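Local structure of acyl-CoA dehydrogenase FadE3 (Mycobacterium smegmatis, 4IV6) at residues A259-E262 / D263-Y267; E270-F274 / G275-W279; Q282-G285 / N286-A289. The protein is a member of the acyl-CoA dehydrogenase family that assembles from four chains and binds dihydroflavine-adenine dinucleotide. One frame throughout, in Å; residues are numbered along the deposited sequence.

Contact 1 (A259-E262 / D263-Y267); sequences AAFE and DALRY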
# COMPACT_ATOMS: atom_id res chain seq x y z
N ALA B 259 2.71 17.89 12.30
CA ALA B 259 2.72 19.18 11.59
C ALA B 259 2.00 19.05 10.23
O ALA B 259 1.18 19.89 9.88
CB ALA B 259 4.13 19.69 11.40
N ALA B 260 2.33 18.02 9.46
CA ALA B 260 1.70 17.83 8.17
C ALA B 260 0.18 17.59 8.32
O ALA B 260 -0.63 18.19 7.61
CB ALA B 260 2.36 16.67 7.45
N PHE B 261 -0.19 16.72 9.25
CA PHE B 261 -1.59 16.45 9.53
C PHE B 261 -2.37 17.68 10.00
O PHE B 261 -3.46 17.96 9.48
CB PHE B 261 -1.76 15.33 10.54
CG PHE B 261 -3.20 15.02 10.85
CD1 PHE B 261 -4.01 14.47 9.86
CD2 PHE B 261 -3.75 15.34 12.07
CE1 PHE B 261 -5.36 14.20 10.10
CE2 PHE B 261 -5.09 15.07 12.32
CZ PHE B 261 -5.90 14.50 11.34
N GLU B 262 -1.83 18.43 10.95
CA GLU B 262 -2.49 19.68 11.37
C GLU B 262 -2.76 20.63 10.20
O GLU B 262 -3.88 21.18 10.09
CB GLU B 262 -1.68 20.42 12.44
CG GLU B 262 -1.71 19.75 13.78
CD GLU B 262 -0.75 20.35 14.79
OE1 GLU B 262 -0.32 21.50 14.66
OE2 GLU B 262 -0.39 19.66 15.74
N ASP B 263 -1.76 20.84 9.34
CA ASP B 263 -1.91 21.74 8.21
C ASP B 263 -2.97 21.25 7.24
O ASP B 263 -3.79 22.02 6.75
CB ASP B 263 -0.59 21.95 7.45
CG ASP B 263 0.39 22.84 8.19
OD1 ASP B 263 0.06 23.31 9.32
OD2 ASP B 263 1.51 23.07 7.65
N ALA B 264 -2.96 19.96 6.95
CA ALA B 264 -3.92 19.36 6.04
C ALA B 264 -5.36 19.48 6.59
O ALA B 264 -6.27 19.84 5.87
CB ALA B 264 -3.56 17.92 5.80
N LEU B 265 -5.54 19.19 7.86
CA LEU B 265 -6.87 19.26 8.47
C LEU B 265 -7.40 20.67 8.49
O LEU B 265 -8.56 20.90 8.14
CB LEU B 265 -6.82 18.72 9.89
CG LEU B 265 -8.14 18.70 10.65
CD1 LEU B 265 -9.21 17.89 9.94
CD2 LEU B 265 -7.87 18.10 12.03
N ARG B 266 -6.55 21.61 8.88
CA ARG B 266 -6.92 23.01 8.84
C ARG B 266 -7.25 23.46 7.43
O ARG B 266 -8.30 24.05 7.19
CB ARG B 266 -5.81 23.90 9.39
CG ARG B 266 -6.09 25.39 9.20
CD ARG B 266 -5.01 26.30 9.82
NE ARG B 266 -3.66 25.90 9.40
CZ ARG B 266 -3.17 25.98 8.15
NH1 ARG B 266 -3.89 26.46 7.11
NH2 ARG B 266 -1.92 25.58 7.92
N TYR B 267 -6.35 23.20 6.48
CA TYR B 267 -6.62 23.61 5.10
C TYR B 267 -7.94 23.04 4.58
O TYR B 267 -8.64 23.72 3.87
CB TYR B 267 -5.49 23.18 4.16
CG TYR B 267 -5.58 23.80 2.80
CD1 TYR B 267 -5.26 25.15 2.61
CD2 TYR B 267 -5.98 23.06 1.70
CE1 TYR B 267 -5.34 25.75 1.34
CE2 TYR B 267 -6.06 23.63 0.44
CZ TYR B 267 -5.75 24.97 0.25
OH TYR B 267 -5.83 25.50 -1.03
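The carbonyl oxygen of Phe261 takes the N-H of Leu265 at 2.9 Å (Phe261 O to Leu265 N), the shortest of four successive bonds that cross this contact. Asp263, Ala264 and Arg266 donate in the same way to Ala259, Ala260 and Glu262, and this repeat of four residues is the signature of an alpha helix: residues one turn apart emerge on the same flank. Phe261 and Leu265 illustrate the principle. In both, chi1 near 180° swings CG away from the backbone N, and the two side chains leave the helix side by side; the Leu265 CD2 methyl meets the phenyl ring obliquely, 4.1 Å from Phe261 CE2. A second flank is polar. The Asp263 carboxylate lies back along the preceding turn, with its CG 3.5 Å from Ala259 O. Its OD1 takes a weak, charge-assisted bond from Arg266 NH2 at 3.3 Å, while OD2 is held by Tyr355 OH. Arg266 runs straight as far as CD, then bends at chi3 (51°), which brings the guanidinium back toward Asp263, and its NH1 pairs with Glu270. One guanidinium thus links acids on the turns before and after it, and their charges probably offset one another. Glu262 extends elsewhere, to a salt bridge with Arg80. Within helix 234-270 this segment is packed on several sides: Ala260 and Ala264 rest on Ala337 of helix 316-340, Ala259 and Ala260 on Tyr355 of helix 352-364, and Phe261 on Met291 and Leu295 of helix 282-310 and on Leu380 of the second subunit.

Contact 2 (E270-F274 / G275-W279); sequences ERESF and GKPIW. With FDA (dihydroflavine-adenine dinucleotide), chain C.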
# COMPACT_ATOMS: atom_id res chain seq x y z
N GLU B 270 -10.67 25.28 5.42
CA GLU B 270 -10.58 26.62 4.88
C GLU B 270 -10.91 26.63 3.39
O GLU B 270 -11.60 27.49 2.94
CB GLU B 270 -9.20 27.21 5.11
CG GLU B 270 -8.90 27.47 6.58
CD GLU B 270 -7.45 27.84 6.84
OE1 GLU B 270 -6.57 27.61 5.97
OE2 GLU B 270 -7.16 28.35 7.95
N ARG B 271 -10.40 25.68 2.63
CA ARG B 271 -10.60 25.60 1.20
C ARG B 271 -11.93 24.92 0.91
O ARG B 271 -12.23 23.87 1.52
CB ARG B 271 -9.46 24.79 0.58
CG ARG B 271 -9.51 24.65 -0.93
CD ARG B 271 -9.38 25.99 -1.65
NE ARG B 271 -8.93 25.81 -3.03
CZ ARG B 271 -8.52 26.79 -3.83
NH1 ARG B 271 -8.53 28.05 -3.42
NH2 ARG B 271 -8.10 26.51 -5.04
N GLU B 272 -12.68 25.49 -0.04
CA GLU B 272 -13.96 24.95 -0.48
C GLU B 272 -13.92 24.68 -1.98
O GLU B 272 -13.17 25.31 -2.72
CB GLU B 272 -15.13 25.89 -0.12
CG GLU B 272 -15.24 26.19 1.36
CD GLU B 272 -16.59 26.75 1.79
OE1 GLU B 272 -17.50 26.86 0.95
OE2 GLU B 272 -16.75 27.05 2.99
N SER B 273 -14.71 23.70 -2.41
CA SER B 273 -14.91 23.43 -3.82
C SER B 273 -16.28 22.80 -3.99
O SER B 273 -16.75 22.06 -3.12
CB SER B 273 -13.83 22.49 -4.38
OG SER B 273 -13.98 21.16 -3.95
N PHE B 274 -16.91 23.13 -5.11
CA PHE B 274 -18.23 22.58 -5.47
C PHE B 274 -19.23 22.84 -4.37
O PHE B 274 -20.05 22.02 -4.09
CB PHE B 274 -18.13 21.08 -5.80
CG PHE B 274 -17.20 20.79 -6.93
CD1 PHE B 274 -15.85 20.60 -6.70
CD2 PHE B 274 -17.67 20.79 -8.24
CE1 PHE B 274 -14.99 20.35 -7.75
CE2 PHE B 274 -16.81 20.56 -9.30
CZ PHE B 274 -15.47 20.32 -9.06
N GLY B 275 -19.11 24.00 -3.71
CA GLY B 275 -20.09 24.41 -2.71
C GLY B 275 -19.82 23.98 -1.27
O GLY B 275 -20.63 24.26 -0.40
N LYS B 276 -18.69 23.31 -0.99
CA LYS B 276 -18.40 22.94 0.40
C LYS B 276 -16.93 22.83 0.77
O LYS B 276 -16.08 22.71 -0.11
CB LYS B 276 -19.13 21.66 0.79
CG LYS B 276 -18.83 20.49 -0.06
CD LYS B 276 -19.94 19.44 0.06
CE LYS B 276 -19.48 18.16 -0.63
NZ LYS B 276 -20.28 16.95 -0.28
N PRO B 277 -16.65 22.88 2.09
CA PRO B 277 -15.30 22.59 2.61
C PRO B 277 -14.83 21.26 2.06
O PRO B 277 -15.61 20.31 2.01
CB PRO B 277 -15.50 22.53 4.13
CG PRO B 277 -16.70 23.38 4.38
CD PRO B 277 -17.59 23.22 3.18
N ILE B 278 -13.59 21.22 1.61
CA ILE B 278 -13.12 20.07 0.88
C ILE B 278 -13.08 18.79 1.68
O ILE B 278 -13.17 17.72 1.08
CB ILE B 278 -11.77 20.30 0.16
CG1 ILE B 278 -10.66 20.70 1.14
CG2 ILE B 278 -11.93 21.30 -0.96
CD1 ILE B 278 -9.27 20.66 0.53
N TRP B 279 -12.97 18.87 3.02
CA TRP B 279 -13.05 17.65 3.84
C TRP B 279 -14.36 16.89 3.64
O TRP B 279 -14.41 15.69 3.86
CB TRP B 279 -12.85 17.92 5.33
CG TRP B 279 -13.99 18.60 6.06
CD1 TRP B 279 -14.14 19.94 6.28
CD2 TRP B 279 -15.12 17.98 6.68
NE1 TRP B 279 -15.26 20.19 7.02
CE2 TRP B 279 -15.88 19.00 7.29
CE3 TRP B 279 -15.53 16.63 6.84
CZ2 TRP B 279 -17.05 18.74 7.99
CZ3 TRP B 279 -16.70 16.37 7.55
CH2 TRP B 279 -17.45 17.42 8.10
PA FDA C . -8.53 22.22 -5.23
O1A FDA C . -8.56 23.37 -4.28
O2A FDA C . -9.54 22.03 -6.34
O5B FDA C . -8.53 20.86 -4.39
C5B FDA C . -7.86 20.72 -3.13
C4B FDA C . -7.94 19.26 -2.70
O4B FDA C . -9.33 18.88 -2.66
C3B FDA C . -7.28 18.32 -3.69
O3B FDA C . -6.86 17.18 -2.97
C2B FDA C . -8.43 17.93 -4.60
O2B FDA C . -8.23 16.72 -5.28
C1B FDA C . -9.56 17.85 -3.60
N9A FDA C . -10.85 18.08 -4.22
C8A FDA C . -11.32 19.25 -4.69
N7A FDA C . -12.57 19.07 -5.16
C5A FDA C . -12.91 17.75 -5.00
C6A FDA C . -14.06 16.89 -5.32
N6A FDA C . -15.17 17.42 -5.92
N1A FDA C . -13.98 15.58 -4.98
C2A FDA C . -12.89 15.06 -4.39
N3A FDA C . -11.78 15.78 -4.08
C4A FDA C . -11.76 17.11 -4.37
N1 FDA C . -3.28 25.00 -14.34
C2 FDA C . -3.48 25.62 -15.51
O2 FDA C . -4.63 26.02 -15.81
N3 FDA C . -2.47 25.77 -16.37
C4 FDA C . -1.22 25.38 -16.11
O4 FDA C . -0.33 25.57 -16.92
C4X FDA C . -0.91 24.70 -14.86
N5 FDA C . 0.31 24.26 -14.50
C5X FDA C . 0.56 24.05 -13.18
C6 FDA C . 1.87 24.03 -12.68
C7 FDA C . 2.13 23.80 -11.36
C7M FDA C . 3.54 23.80 -10.84
C8 FDA C . 1.07 23.57 -10.48
C8M FDA C . 1.25 23.29 -9.03
C9 FDA C . -0.22 23.57 -10.95
C9A FDA C . -0.50 23.83 -12.28
N10 FDA C . -1.86 23.87 -12.73
C10 FDA C . -2.07 24.53 -13.96
C1' FDA C . -2.92 24.04 -11.74
C2' FDA C . -3.40 22.65 -11.38
O2' FDA C . -4.06 22.02 -12.48
C3' FDA C . -4.28 22.80 -10.12
O3' FDA C . -3.41 22.93 -8.97
C4' FDA C . -5.17 21.60 -9.96
O4' FDA C . -6.25 21.79 -10.85
C5' FDA C . -5.76 21.45 -8.56
O5' FDA C . -6.34 22.66 -8.20
P FDA C . -6.42 23.31 -6.78
O1P FDA C . -5.05 23.49 -6.24
O2P FDA C . -7.26 24.51 -7.02
O3P FDA C . -7.11 22.13 -5.94
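Arg271 leaves the backbone with its CB 4.1 Å from CD1 of Ile278, and its CG comes near the CG2 methyl of the same isoleucine. A bend at chi2 (63°) then turns the chain toward the dinucleotide, and CD already lies 3.8 Å from O1A of dihydroflavine-adenine dinucleotide. NE, the first polar atom of the chain, gives a nearly straight bond of 2.8 Å to O1A (165° at the hydrogen), and O1A lies at the guanidinium edge, in its plane. NH2 donates at 2.9 Å to O2P on the other phosphate and more weakly to O1A, whereas NH1 is taken by the Pro129 carbonyl of the third subunit. The backbone behind this arm is a tight beta hairpin, a classic type I' turn from Ser273 to Lys276. Ser273 N donates to Lys276 O at 2.9 Å, and Lys276 N returns a bond to Ser273 O. Gly275 occupies the turn corner at a positive phi, the backbone shape a type I' turn needs there and one that glycine adopts readily. Past the turn, Ile278 N donates to Arg271 O and closes the hairpin's base. The adenine lies along one flank: Ser273 OG, hydrogen-bonded to His281 NE2, stands 2.8 Å from N7A, the Phe274 ring is obliquely disposed with CD1 3.3 Å from N6A, and Ile278 CD1 sits 3.7 Å from the ribose O4B. The hairpin therefore divides its work: apolar and hydroxyl groups line the adenosine, while one guanidinium, with bonds from all three nitrogens that should fix its rotation, spans both phosphates and probably offsets their negative charge.

Contact 3 (Q282-G285 / N286-A289); sequences QSVG and NMLA. With FDA (dihydroflavine-adenine dinucleotide), chain D.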
# COMPACT_ATOMS: atom_id res chain seq x y z
N GLN B 282 -15.56 12.95 0.15
CA GLN B 282 -15.04 11.71 0.74
C GLN B 282 -13.58 11.44 0.36
O GLN B 282 -12.82 10.95 1.17
CB GLN B 282 -15.93 10.50 0.38
CG GLN B 282 -17.29 10.57 1.07
CD GLN B 282 -18.25 9.47 0.70
OE1 GLN B 282 -18.00 8.66 -0.21
NE2 GLN B 282 -19.39 9.45 1.39
N SER B 283 -13.18 11.76 -0.86
CA SER B 283 -11.79 11.51 -1.25
C SER B 283 -10.81 12.23 -0.33
O SER B 283 -9.77 11.69 0.02
CB SER B 283 -11.55 11.95 -2.70
OG SER B 283 -12.47 11.33 -3.58
N VAL B 284 -11.18 13.44 0.10
CA VAL B 284 -10.35 14.19 1.04
C VAL B 284 -10.53 13.78 2.48
O VAL B 284 -9.57 13.59 3.22
CB VAL B 284 -10.60 15.69 0.89
CG1 VAL B 284 -9.77 16.48 1.90
CG2 VAL B 284 -10.27 16.09 -0.54
N GLY B 285 -11.78 13.61 2.88
CA GLY B 285 -12.09 13.18 4.24
C GLY B 285 -11.50 11.83 4.57
O GLY B 285 -11.05 11.59 5.69
N ASN B 286 -11.46 10.95 3.58
CA ASN B 286 -10.86 9.64 3.76
C ASN B 286 -9.37 9.73 4.00
O ASN B 286 -8.80 8.98 4.83
CB ASN B 286 -11.14 8.77 2.53
CG ASN B 286 -12.60 8.37 2.40
OD1 ASN B 286 -13.41 8.58 3.31
ND2 ASN B 286 -12.95 7.83 1.24
N MET B 287 -8.70 10.61 3.28
CA MET B 287 -7.26 10.82 3.51
C MET B 287 -7.06 11.33 4.93
O MET B 287 -6.18 10.85 5.63
CB MET B 287 -6.64 11.80 2.51
CG MET B 287 -6.32 11.19 1.16
SD MET B 287 -5.39 12.36 0.10
CE MET B 287 -6.58 13.61 -0.31
N LEU B 288 -7.86 12.30 5.36
CA LEU B 288 -7.72 12.83 6.74
C LEU B 288 -7.93 11.73 7.78
O LEU B 288 -7.21 11.67 8.79
CB LEU B 288 -8.71 13.98 6.98
CG LEU B 288 -8.40 15.18 6.09
CD1 LEU B 288 -9.60 16.12 6.11
CD2 LEU B 288 -7.11 15.86 6.55
N ALA B 289 -8.95 10.90 7.58
CA ALA B 289 -9.23 9.82 8.51
C ALA B 289 -8.06 8.84 8.59
O ALA B 289 -7.67 8.42 9.68
CB ALA B 289 -10.52 9.09 8.14
PA FDA D . -24.25 -0.99 2.15
O1A FDA D . -25.18 -1.51 1.10
O2A FDA D . -24.63 0.10 3.12
O5B FDA D . -22.91 -0.50 1.43
C5B FDA D . -22.35 -1.16 0.29
C4B FDA D . -21.00 -0.52 -0.03
O4B FDA D . -21.21 0.89 -0.22
C3B FDA D . -20.01 -0.65 1.12
O3B FDA D . -18.72 -0.62 0.56
C2B FDA D . -20.24 0.64 1.89
O2B FDA D . -19.15 1.02 2.70
C1B FDA D . -20.49 1.61 0.77
N9A FDA D . -21.30 2.74 1.19
C8A FDA D . -22.60 2.72 1.49
N7A FDA D . -23.00 3.97 1.81
C5A FDA D . -21.92 4.81 1.71
C6A FDA D . -21.65 6.23 1.95
N6A FDA D . -22.65 7.07 2.36
N1A FDA D . -20.38 6.67 1.74
C2A FDA D . -19.40 5.84 1.34
N3A FDA D . -19.57 4.52 1.13
C4A FDA D . -20.80 3.98 1.30
N1 FDA D . -25.87 -6.12 11.59
C2 FDA D . -26.67 -6.10 12.67
O2 FDA D . -27.54 -5.19 12.78
N3 FDA D . -26.52 -7.00 13.64
C4 FDA D . -25.63 -8.00 13.58
O4 FDA D . -25.55 -8.81 14.49
C4X FDA D . -24.73 -8.10 12.45
N5 FDA D . -23.79 -9.05 12.29
C5X FDA D . -23.33 -9.31 11.03
C6 FDA D . -22.72 -10.53 10.72
C7 FDA D . -22.22 -10.78 9.46
C7M FDA D . -21.60 -12.10 9.14
C8 FDA D . -22.33 -9.80 8.48
C8M FDA D . -21.81 -9.97 7.09
C9 FDA D . -22.90 -8.60 8.77
C9A FDA D . -23.43 -8.34 10.03
N10 FDA D . -24.07 -7.08 10.29
C10 FDA D . -24.92 -7.05 11.42
C1' FDA D . -24.52 -6.27 9.15
C2' FDA D . -23.41 -5.29 8.85
O2' FDA D . -23.24 -4.34 9.91
C3' FDA D . -23.72 -4.67 7.49
O3' FDA D . -23.34 -5.60 6.44
C4' FDA D . -22.97 -3.37 7.31
O4' FDA D . -23.69 -2.39 8.03
C5' FDA D . -22.88 -2.90 5.86
O5' FDA D . -24.17 -2.90 5.32
P FDA D . -24.60 -3.23 3.85
O1P FDA D . -24.15 -4.59 3.49
O2P FDA D . -26.05 -2.93 3.88
O3P FDA D . -23.70 -2.18 3.04
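Val284 turns its two methyls toward different partners one turn on: CG1, anti to the backbone N (chi1 178°), faces Leu288 CD1 at 4.2 Å, and CG2 lies a looser 4.5 Å from Met287 CE. Met287 curls back at chi3 (-70°), which places CE 3.7 Å from Ser283 O. On the far side of the turn Gln282 and Asn286 lean in the same general direction, the Asn286 ND2 passing 4.1 Å from Gln282 CB. These residues form the first turns of helix 282-310, in the C-terminal helical domain of the acyl-CoA dehydrogenase fold, and backbone bonds such as Leu288 N to Val284 O (3.0 Å) carry the helix forward. Its start also meets its own copy: Ser283 OG bonds with Asn286 ND2 of the fourth subunit and the reverse pair forms too, while Gln282 OE1 accepts from Ser283 N of that subunit. With OE1 so engaged the Gln282 amide is probably held in rotation, and its NE2 donates at 3.0 Å to the adenine N1A of a bound dihydroflavine-adenine dinucleotide, along a bent path (134° at the hydrogen). Met287 packs on Arg339 and Val340 of helix 316-340.

In the fold
The three contacts follow one another along the chain as helix, hairpin and helix, with centres about 15 Å (1 and 2), 13 Å (2 and 3) and 12 Å (1 and 3) apart. Each touches the others: Tyr267 CD2 of contact 1 meets Ile278 CD1 of contact 2 at 4.2 Å, Phe261 CE1 reaches Leu288 O of contact 3 at 3.4 Å, and Ile278 O lies 3.3 Å from Val284 CB. Contacts 2 and 3 both line one dihydroflavine-adenine dinucleotide pocket, whereas the Ala264 side chain of contact 1 stays about 9 Å from a bound dinucleotide. Gln282 of contact 3 also reaches a second dinucleotide, so that contact touches two.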